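Local coordinates for protein aromatic-ring-hydroxylating dioxygenase beta subunit (Catenulispora acidiphila, PDB 6VW4) that is of unknown function, an NTF2-like protein that binds a polyketide-like benzoisochromene acetic acid in its pocket and is only tentatively assigned dioxygenase activity, at residues 33-47 against 133-145. Residues are numbered along the deposited sequence; the frame is centred on the assembly and turned at random.
Sequences YADTFTPDGVFRHTP and LTASRWVEHDNRT. With SDN ([(3S)-9-hydroxy-1-methyl-10-oxo-4,10-dihydro-3H-benzo[g]isochromen-3-yl]acetic acid), chain C.
Arg44 lies across Trp138 on the face of the sheet shared with Val42, where strands 41-44 and 136-139 run parallel. Its CB sits over the six-membered ring, 3.5 Å from the centroid, a CH-pi contact, and CG follows above CZ2 and CH2. Bends at chi2 and chi3 (-63° and -82°) turn NE and NH1 toward Val139 O. NE donates to that oxygen at 3.0 Å, NH1 more weakly. NH1 also forms a salt bridge with Glu140 OE1, 3.1 Å away at the guanidinium edge. Pro47 CA covers one guanidinium face and Trp138 NE1 the other, the planes 39° apart; NE1 and Arg44 NH1, 3.0 Å apart, are both donors and not hydrogen-bonded. Shortened to alanine, the residue would keep CB over the indole, but the Glu140 carboxylate would probably lose its charged mate and Val139 O its side-chain donors.

The other face belongs to the ligand pocket of this NTF2-like fold. Arg137 runs beside the Phe43 ring, its CD 3.8 Å from Phe43 CE1, and lays its guanidinium against the bound SDN. From the preceding helix, Tyr33 OH accepts from SDN O4 (2.8 Å) and weakly from Arg137 NH1, whose guanidinium Asp122 holds through NH2, so the ligand hydroxyl joins a charge-backed polar chain.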
loop_
_atom_site.group_PDB
_atom_site.type_symbol
_atom_site.label_atom_id
_atom_site.label_comp_id
_atom_site.label_asym_id
_atom_site.label_seq_id
_atom_site.Cartn_x
_atom_site.Cartn_y
_atom_site.Cartn_z
ATOM N N TYR A 33 18.815 -3.165 9.834
ATOM C CA TYR A 33 17.449 -3.092 10.321
ATOM C C TYR A 33 17.445 -2.823 11.805
ATOM O O TYR A 33 16.675 -1.982 12.279
ATOM C CB TYR A 33 16.684 -4.375 9.996
ATOM C CG TYR A 33 15.314 -4.519 10.651
ATOM C CD1 TYR A 33 14.216 -3.899 10.113
ATOM C CD2 TYR A 33 15.130 -5.281 11.796
ATOM C CE1 TYR A 33 12.968 -4.033 10.658
ATOM C CE2 TYR A 33 13.867 -5.403 12.371
ATOM C CZ TYR A 33 12.789 -4.789 11.762
ATOM O OH TYR A 33 11.517 -4.865 12.259
ATOM N N ALA A 34 18.294 -3.527 12.558
ATOM C CA ALA A 34 18.319 -3.315 14.006
ATOM C C ALA A 34 18.794 -1.910 14.354
ATOM O O ALA A 34 18.375 -1.360 15.368
ATOM C CB ALA A 34 19.198 -4.362 14.700
ATOM N N ASP A 35 19.633 -1.307 13.519
ATOM C CA ASP A 35 20.077 0.060 13.764
ATOM C C ASP A 35 19.001 1.107 13.519
ATOM O O ASP A 35 19.271 2.298 13.731
ATOM C CB ASP A 35 21.277 0.423 12.869
ATOM C CG ASP A 35 22.574 -0.275 13.303
ATOM O OD1 ASP A 35 22.617 -0.818 14.432
ATOM O OD2 ASP A 35 23.535 -0.297 12.510
ATOM N N THR A 36 17.830 0.734 12.999
ATOM C CA THR A 36 16.743 1.709 12.918
ATOM C C THR A 36 15.884 1.680 14.161
ATOM O O THR A 36 14.939 2.479 14.285
ATOM C CB THR A 36 15.859 1.475 11.681
ATOM O OG1 THR A 36 15.081 0.289 11.868
ATOM C CG2 THR A 36 16.710 1.356 10.428
ATOM N N PHE A 37 16.153 0.739 15.052
ATOM C CA PHE A 37 15.534 0.723 16.369
ATOM C C PHE A 37 16.399 1.503 17.367
ATOM O O PHE A 37 17.589 1.695 17.162
ATOM C CB PHE A 37 15.353 -0.710 16.857
ATOM C CG PHE A 37 14.181 -1.456 16.237
ATOM C CD1 PHE A 37 14.219 -1.885 14.927
ATOM C CD2 PHE A 37 13.047 -1.720 16.995
ATOM C CE1 PHE A 37 13.170 -2.589 14.390
ATOM C CE2 PHE A 37 11.994 -2.431 16.465
ATOM C CZ PHE A 37 12.058 -2.868 15.168
ATOM N N THR A 38 15.785 1.958 18.455
ATOM C CA THR A 38 16.582 2.522 19.527
ATOM C C THR A 38 17.446 1.429 20.157
ATOM O O THR A 38 17.179 0.242 19.968
ATOM C CB THR A 38 15.716 3.143 20.606
ATOM O OG1 THR A 38 14.857 2.147 21.149
ATOM C CG2 THR A 38 14.908 4.287 20.064
ATOM N N PRO A 39 18.498 1.805 20.907
ATOM C CA PRO A 39 19.378 0.764 21.510
ATOM C C PRO A 39 18.646 -0.191 22.435
ATOM O O PRO A 39 19.047 -1.361 22.538
ATOM C CB PRO A 39 20.432 1.585 22.268
ATOM C CG PRO A 39 20.506 2.926 21.447
ATOM C CD PRO A 39 19.059 3.171 21.040
ATOM N N ASP A 40 17.563 0.275 23.078
ATOM C CA ASP A 40 16.697 -0.529 23.928
ATOM C C ASP A 40 15.373 -0.894 23.240
ATOM O O ASP A 40 14.354 -1.104 23.909
ATOM C CB ASP A 40 16.447 0.223 25.243
ATOM C CG ASP A 40 15.864 1.604 25.024
ATOM O OD1 ASP A 40 15.915 2.052 23.875
ATOM O OD2 ASP A 40 15.329 2.234 25.977
ATOM N N GLY A 41 15.382 -0.994 21.910
ATOM C CA GLY A 41 14.137 -1.160 21.164
ATOM C C GLY A 41 13.501 -2.531 21.363
ATOM O O GLY A 41 14.179 -3.562 21.428
ATOM N N VAL A 42 12.179 -2.524 21.502
ATOM C CA VAL A 42 11.377 -3.733 21.662
ATOM C C VAL A 42 10.793 -4.167 20.311
ATOM O O VAL A 42 10.079 -3.398 19.669
ATOM C CB VAL A 42 10.228 -3.503 22.661
ATOM C CG1 VAL A 42 9.464 -4.791 22.839
ATOM C CG2 VAL A 42 10.703 -3.030 24.026
ATOM N N PHE A 43 11.009 -5.426 19.941
ATOM C CA PHE A 43 10.493 -6.043 18.719
ATOM C C PHE A 43 9.747 -7.326 19.071
ATOM O O PHE A 43 10.373 -8.365 19.275
ATOM C CB PHE A 43 11.644 -6.354 17.806
ATOM C CG PHE A 43 11.250 -6.882 16.451
ATOM C CD1 PHE A 43 9.992 -6.629 15.909
ATOM C CD2 PHE A 43 12.169 -7.605 15.693
ATOM C CE1 PHE A 43 9.655 -7.090 14.627
ATOM C CE2 PHE A 43 11.832 -8.081 14.412
ATOM C CZ PHE A 43 10.579 -7.813 13.881
ATOM N N ARG A 44 8.420 -7.260 19.132
ATOM C CA ARG A 44 7.570 -8.433 19.353
ATOM C C ARG A 44 7.031 -8.858 17.985
ATOM O O ARG A 44 5.939 -8.441 17.580
ATOM C CB ARG A 44 6.454 -8.097 20.343
ATOM C CG ARG A 44 5.744 -9.329 20.949
ATOM C CD ARG A 44 5.012 -10.203 19.908
ATOM N NE ARG A 44 3.696 -9.670 19.579
ATOM C CZ ARG A 44 2.611 -9.787 20.342
ATOM N NH1 ARG A 44 1.463 -9.259 19.940
ATOM N NH2 ARG A 44 2.666 -10.430 21.500
ATOM N N HIS A 45 7.795 -9.708 17.257
ATOM C CA HIS A 45 7.425 -10.053 15.882
ATOM C C HIS A 45 6.348 -11.141 15.798
ATOM O O HIS A 45 5.665 -11.243 14.769
ATOM C CB HIS A 45 8.667 -10.485 15.064
ATOM C CG HIS A 45 9.221 -11.831 15.425
ATOM N ND1 HIS A 45 9.219 -12.901 14.549
ATOM C CD2 HIS A 45 9.839 -12.262 16.550
ATOM C CE1 HIS A 45 9.783 -13.941 15.138
ATOM N NE2 HIS A 45 10.174 -13.578 16.348
ATOM N N THR A 46 6.200 -11.984 16.827
ATOM C CA THR A 46 5.207 -13.047 16.762
ATOM C C THR A 46 4.504 -13.231 18.100
ATOM O O THR A 46 5.171 -13.357 19.144
ATOM C CB THR A 46 5.817 -14.387 16.309
ATOM O OG1 THR A 46 6.962 -14.715 17.116
ATOM C CG2 THR A 46 6.210 -14.330 14.826
ATOM N N PRO A 47 3.173 -13.277 18.103
ATOM C CA PRO A 47 2.447 -13.445 19.368
ATOM C C PRO A 47 2.790 -14.776 20.022
ATOM O O PRO A 47 3.098 -15.767 19.350
ATOM C CB PRO A 47 0.974 -13.381 18.953
ATOM C CG PRO A 47 0.970 -12.754 17.556
ATOM C CD PRO A 47 2.266 -13.188 16.939
ATOM N N LEU A 133 13.760 6.946 15.101
ATOM C CA LEU A 133 14.100 5.565 15.398
ATOM C C LEU A 133 12.896 4.889 16.016
ATOM O O LEU A 133 12.060 5.547 16.633
ATOM C CB LEU A 133 15.276 5.436 16.382
ATOM C CG LEU A 133 16.652 5.994 16.022
ATOM C CD1 LEU A 133 17.395 6.328 17.346
ATOM C CD2 LEU A 133 17.404 5.022 15.180
ATOM N N THR A 134 12.852 3.559 15.901
ATOM C CA THR A 134 11.736 2.766 16.407
ATOM C C THR A 134 12.053 2.324 17.831
ATOM O O THR A 134 12.986 1.551 18.065
ATOM C CB THR A 134 11.470 1.538 15.513
ATOM O OG1 THR A 134 11.381 1.921 14.152
ATOM C CG2 THR A 134 10.156 0.809 15.875
ATOM N N ALA A 135 11.278 2.820 18.766
ATOM C CA ALA A 135 11.360 2.378 20.141
ATOM C C ALA A 135 10.693 1.027 20.321
ATOM O O ALA A 135 11.176 0.190 21.093
ATOM C CB ALA A 135 10.684 3.399 21.048
ATOM N N SER A 136 9.559 0.813 19.654
ATOM C CA SER A 136 8.900 -0.482 19.737
ATOM C C SER A 136 8.106 -0.807 18.473
ATOM O O SER A 136 7.608 0.089 17.766
ATOM C CB SER A 136 7.983 -0.565 20.985
ATOM O OG SER A 136 7.094 0.528 21.055
ATOM N N ARG A 137 7.999 -2.112 18.221
ATOM C CA ARG A 137 7.176 -2.688 17.164
ATOM C C ARG A 137 6.462 -3.914 17.725
ATOM O O ARG A 137 7.098 -4.867 18.191
ATOM C CB ARG A 137 8.025 -3.054 15.947
ATOM C CG ARG A 137 7.301 -3.939 14.942
ATOM C CD ARG A 137 7.971 -3.839 13.599
ATOM N NE ARG A 137 7.734 -2.528 13.028
ATOM C CZ ARG A 137 8.361 -2.066 11.955
ATOM N NH1 ARG A 137 9.276 -2.807 11.356
ATOM N NH2 ARG A 137 8.103 -0.846 11.504
ATOM N N TRP A 138 5.148 -3.868 17.697
ATOM C CA TRP A 138 4.279 -4.870 18.282
ATOM C C TRP A 138 3.410 -5.449 17.160
ATOM O O TRP A 138 2.484 -4.792 16.674
ATOM C CB TRP A 138 3.462 -4.234 19.402
ATOM C CG TRP A 138 3.132 -5.226 20.438
ATOM C CD1 TRP A 138 1.982 -5.967 20.531
ATOM C CD2 TRP A 138 3.973 -5.640 21.527
ATOM N NE1 TRP A 138 2.052 -6.807 21.622
ATOM C CE2 TRP A 138 3.263 -6.629 22.247
ATOM C CE3 TRP A 138 5.252 -5.265 21.967
ATOM C CZ2 TRP A 138 3.792 -7.252 23.385
ATOM C CZ3 TRP A 138 5.775 -5.882 23.101
ATOM C CH2 TRP A 138 5.046 -6.867 23.795
ATOM N N VAL A 139 3.729 -6.667 16.730
ATOM C CA VAL A 139 3.050 -7.316 15.615
ATOM C C VAL A 139 1.987 -8.280 16.131
ATOM O O VAL A 139 2.273 -9.140 16.970
ATOM C CB VAL A 139 4.046 -8.060 14.711
ATOM C CG1 VAL A 139 3.299 -8.620 13.489
ATOM C CG2 VAL A 139 5.150 -7.150 14.273
ATOM N N GLU A 140 0.771 -8.162 15.598
ATOM C CA GLU A 140 -0.235 -9.222 15.699
ATOM C C GLU A 140 -0.384 -9.977 14.375
ATOM O O GLU A 140 -0.041 -9.475 13.293
ATOM C CB GLU A 140 -1.597 -8.671 16.108
ATOM C CG GLU A 140 -1.578 -7.813 17.357
ATOM C CD GLU A 140 -1.479 -8.604 18.646
ATOM O OE1 GLU A 140 -1.332 -7.955 19.707
ATOM O OE2 GLU A 140 -1.544 -9.862 18.608
ATOM N N HIS A 141 -0.875 -11.206 14.465
ATOM C CA HIS A 141 -1.080 -12.075 13.300
ATOM C C HIS A 141 -2.568 -12.353 13.176
ATOM O O HIS A 141 -3.161 -12.911 14.100
ATOM C CB HIS A 141 -0.336 -13.400 13.433
ATOM C CG HIS A 141 1.143 -13.287 13.271
ATOM N ND1 HIS A 141 1.802 -12.080 13.290
ATOM C CD2 HIS A 141 2.094 -14.233 13.092
ATOM C CE1 HIS A 141 3.097 -12.284 13.129
ATOM N NE2 HIS A 141 3.299 -13.581 12.999
ATOM N N ASP A 142 -3.181 -11.949 12.058
ATOM C CA ASP A 142 -4.622 -12.156 11.923
ATOM C C ASP A 142 -4.975 -13.650 11.988
ATOM O O ASP A 142 -5.993 -14.024 12.587
ATOM C CB ASP A 142 -5.155 -11.553 10.620
ATOM C CG ASP A 142 -5.470 -10.045 10.726
ATOM O OD1 ASP A 142 -5.617 -9.508 11.843
ATOM O OD2 ASP A 142 -5.584 -9.402 9.653
ATOM N N ASN A 143 -4.154 -14.520 11.375
ATOM C CA ASN A 143 -4.436 -15.962 11.418
ATOM C C ASN A 143 -4.484 -16.456 12.862
ATOM O O ASN A 143 -5.455 -17.111 13.269
ATOM C CB ASN A 143 -3.410 -16.767 10.576
ATOM C CG ASN A 143 -1.951 -16.481 10.942
ATOM O OD1 ASN A 143 -1.526 -15.329 11.046
ATOM N ND2 ASN A 143 -1.168 -17.540 11.087
ATOM N N ARG A 144 -3.483 -16.078 13.680
ATOM C CA ARG A 144 -3.474 -16.491 15.089
ATOM C C ARG A 144 -4.557 -15.807 15.914
ATOM O O ARG A 144 -5.110 -16.418 16.837
ATOM C CB ARG A 144 -2.117 -16.225 15.738
ATOM C CG ARG A 144 -1.993 -16.886 17.145
ATOM C CD ARG A 144 -0.725 -16.467 17.872
ATOM N NE ARG A 144 -0.402 -17.206 19.101
ATOM C CZ ARG A 144 -0.967 -16.998 20.295
ATOM N NH1 ARG A 144 -1.937 -16.101 20.442
ATOM N NH2 ARG A 144 -0.558 -17.699 21.350
ATOM N N THR A 145 -4.879 -14.554 15.608
ATOM C CA THR A 145 -5.989 -13.893 16.288
ATOM C C THR A 145 -7.312 -14.615 16.031
ATOM O O THR A 145 -8.166 -14.688 16.922
ATOM C CB THR A 145 -6.036 -12.436 15.828
ATOM O OG1 THR A 145 -4.925 -11.750 16.410
ATOM C CG2 THR A 145 -7.344 -11.746 16.197
HETATM O O4 SDN C . 9.653 -6.523 10.895
HETATM C C11 SDN C . 8.269 -6.578 10.726
HETATM C C12 SDN C . 7.582 -7.791 10.672
HETATM C C13 SDN C . 8.388 -9.103 10.811
HETATM O O5 SDN C . 9.564 -9.067 10.960
HETATM C C14 SDN C . 7.650 -10.429 10.756
HETATM C C15 SDN C . 8.444 -11.748 10.916
HETATM O O3 SDN C . 7.708 -12.857 11.474
HETATM C C16 SDN C . 9.959 -11.854 10.688
HETATM C C10 SDN C . 7.560 -5.400 10.556
HETATM C C9 SDN C . 6.170 -5.423 10.366
HETATM C C8 SDN C . 5.484 -6.627 10.327
HETATM C C7 SDN C . 6.184 -7.821 10.472
HETATM C C6 SDN C . 5.408 -9.176 10.412
HETATM C C5 SDN C . 6.217 -10.461 10.574
HETATM C C4 SDN C . 5.512 -11.743 10.540
HETATM C C3 SDN C . 6.314 -12.947 11.009
HETATM C C2 SDN C . 6.374 -13.722 9.705
HETATM C C1 SDN C . 5.609 -15.018 9.535
HETATM O O2 SDN C . 4.870 -15.429 10.459
HETATM O O1 SDN C . 5.750 -15.663 8.455
#